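Local coordinates for protein Ddb_g0293866 (Dictyostelium discoideum, PDB 5LW6) that binds ADP-ribose through this macrodomain, one piece of a longer protein that probably recognises poly-ADP-ribose and senses DNA damage, at residues E53-F58 with G142-A147. Sequence-based numbering, arbitrary orientation.
Sequences ERSLAF and GCKLFA
Ser55 and Ala57 are hydrogen-bonded to Leu145 and Ala147, with Leu56 opposite Leu145 and Ala57 opposite Phe146, as neighbouring parallel strands inside the mixed central sheet of the macrodomain. The evidence is a 17° angle between the strand directions and a ladder of three backbone bonds: Leu145 N to Ser55 O at 3.0 Å, then Ala57 N to Leu145 O and Ala147 N to Ala57 O, both 2.9 Å. Strand 95-101 borders 55-59 on its other edge, and strand 213-217 borders 145-149, so the pair is internal to the sheet.

At the entry to the ladder a side chain adds a fourth bond. Ser55 OG, swung between its backbone N and carbonyl carbon (chi1 42°), accepts a hydrogen bond from Lys144 N at 2.9 Å and 166°, and donates to Glu53 OE2, which it meets from above the carboxylate plane. One hydroxyl thus ties Lys144 N of the other segment to the carboxylate of its own.

Lys144 can be traced outward. Its CB and CG pass Ser55 OG; CD and CE then run across Glu53 CG at about a right angle, CE lying 3.6 Å from it. NZ ends 5.2 Å from Glu53 OE2, too far for contact but near enough that the opposite charges probably attract. With Glu53 cut back to an alanine, Ser55 OG is likely to lose its carboxylate acceptor, and Lys144 CD and CE the CG they pack on.

Beyond the hydroxyl, Leu56 and Leu145 share one face of the sheet, which helix 237-253 covers. On the opposite face the methyl of Ala57 touches both Cys143 and Phe146, with Ala57 CB 3.9 Å from both Cys143 CB and Phe146 CD2.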
loop_
_atom_site.group_PDB
_atom_site.type_symbol
_atom_site.label_atom_id
_atom_site.label_comp_id
_atom_site.label_asym_id
_atom_site.label_seq_id
_atom_site.Cartn_x
_atom_site.Cartn_y
_atom_site.Cartn_z
ATOM N N GLU A 53 11.538 -11.928 1.192
ATOM C CA GLU A 53 10.572 -11.918 2.311
ATOM C C GLU A 53 9.384 -10.949 2.003
ATOM O O GLU A 53 9.604 -9.850 1.458
ATOM C CB GLU A 53 11.199 -11.548 3.633
ATOM C CG GLU A 53 11.265 -10.115 3.927
ATOM C CD GLU A 53 11.598 -9.705 5.380
ATOM O OE1 GLU A 53 11.800 -10.559 6.293
ATOM O OE2 GLU A 53 11.617 -8.482 5.585
ATOM N N ARG A 54 8.169 -11.410 2.313
ATOM C CA ARG A 54 6.944 -10.649 2.025
ATOM C C ARG A 54 6.689 -9.646 3.149
ATOM O O ARG A 54 5.687 -9.738 3.887
ATOM C CB ARG A 54 5.815 -11.574 1.779
ATOM C CG ARG A 54 5.886 -12.256 0.434
ATOM C CD ARG A 54 4.803 -13.332 0.247
ATOM N NE ARG A 54 5.038 -14.402 1.150
ATOM C CZ ARG A 54 4.322 -15.506 1.199
ATOM N NH1 ARG A 54 3.278 -15.639 0.388
ATOM N NH2 ARG A 54 4.681 -16.483 2.030
ATOM N N SER A 55 7.562 -8.629 3.278
ATOM C CA SER A 55 7.429 -7.643 4.358
ATOM C C SER A 55 6.958 -6.359 3.630
ATOM O O SER A 55 7.700 -5.836 2.812
ATOM C CB SER A 55 8.711 -7.359 5.113
ATOM O OG SER A 55 9.845 -7.239 4.299
ATOM N N LEU A 56 5.757 -5.911 3.905
ATOM C CA LEU A 56 5.103 -4.784 3.212
ATOM C C LEU A 56 4.691 -3.708 4.170
ATOM O O LEU A 56 3.943 -3.981 5.084
ATOM C CB LEU A 56 3.847 -5.235 2.488
ATOM C CG LEU A 56 3.026 -4.142 1.811
ATOM C CD1 LEU A 56 3.733 -3.477 0.653
ATOM C CD2 LEU A 56 1.712 -4.802 1.421
ATOM N N ALA A 57 5.127 -2.467 3.885
ATOM C CA ALA A 57 4.676 -1.285 4.551
ATOM C C ALA A 57 3.702 -0.600 3.643
ATOM O O ALA A 57 4.001 -0.393 2.467
ATOM C CB ALA A 57 5.839 -0.353 4.829
ATOM N N PHE A 58 2.496 -0.312 4.146
ATOM C CA PHE A 58 1.462 0.199 3.232
ATOM C C PHE A 58 0.587 1.169 3.956
ATOM O O PHE A 58 0.498 1.094 5.146
ATOM C CB PHE A 58 0.626 -0.922 2.603
ATOM C CG PHE A 58 -0.160 -1.756 3.573
ATOM C CD1 PHE A 58 0.442 -2.774 4.277
ATOM C CD2 PHE A 58 -1.504 -1.524 3.747
ATOM C CE1 PHE A 58 -0.285 -3.544 5.178
ATOM C CE2 PHE A 58 -2.276 -2.313 4.627
ATOM C CZ PHE A 58 -1.645 -3.353 5.336
ATOM N N GLY A 142 11.658 -1.669 8.179
ATOM C CA GLY A 142 12.156 -3.006 7.945
ATOM C C GLY A 142 11.345 -3.809 6.927
ATOM O O GLY A 142 11.223 -5.049 7.071
ATOM N N CYS A 143 10.781 -3.146 5.921
ATOM C CA CYS A 143 9.928 -3.840 4.954
ATOM C C CYS A 143 10.576 -3.759 3.600
ATOM O O CYS A 143 11.046 -2.691 3.222
ATOM C CB CYS A 143 8.547 -3.224 4.876
ATOM S SG CYS A 143 7.568 -3.529 6.412
ATOM N N LYS A 144 10.617 -4.881 2.892
ATOM C CA LYS A 144 11.192 -4.936 1.591
ATOM C C LYS A 144 10.340 -4.323 0.482
ATOM O O LYS A 144 10.877 -3.953 -0.596
ATOM C CB LYS A 144 11.598 -6.373 1.244
ATOM C CG LYS A 144 12.767 -6.808 2.089
ATOM C CD LYS A 144 13.304 -8.130 1.550
ATOM C CE LYS A 144 14.311 -8.788 2.534
ATOM N NZ LYS A 144 15.571 -8.059 2.282
ATOM N N LEU A 145 9.031 -4.201 0.743
ATOM C CA LEU A 145 8.101 -3.626 -0.186
ATOM C C LEU A 145 7.440 -2.403 0.509
ATOM O O LEU A 145 7.022 -2.475 1.631
ATOM C CB LEU A 145 6.994 -4.570 -0.681
ATOM C CG LEU A 145 7.502 -5.830 -1.411
ATOM C CD1 LEU A 145 7.782 -6.836 -0.340
ATOM C CD2 LEU A 145 6.452 -6.351 -2.401
ATOM N N PHE A 146 7.431 -1.279 -0.195
ATOM C CA PHE A 146 6.906 -0.027 0.354
ATOM C C PHE A 146 5.857 0.494 -0.622
ATOM O O PHE A 146 6.194 0.756 -1.763
ATOM C CB PHE A 146 8.020 1.001 0.535
ATOM C CG PHE A 146 7.565 2.243 1.261
ATOM C CD1 PHE A 146 6.967 3.295 0.582
ATOM C CD2 PHE A 146 7.652 2.324 2.603
ATOM C CE1 PHE A 146 6.491 4.425 1.227
ATOM C CE2 PHE A 146 7.229 3.445 3.284
ATOM C CZ PHE A 146 6.610 4.482 2.645
ATOM N N ALA A 147 4.620 0.633 -0.155
ATOM C CA ALA A 147 3.480 1.068 -0.978
ATOM C C ALA A 147 3.174 2.515 -0.673
ATOM O O ALA A 147 3.196 2.956 0.518
ATOM C CB ALA A 147 2.275 0.250 -0.697
#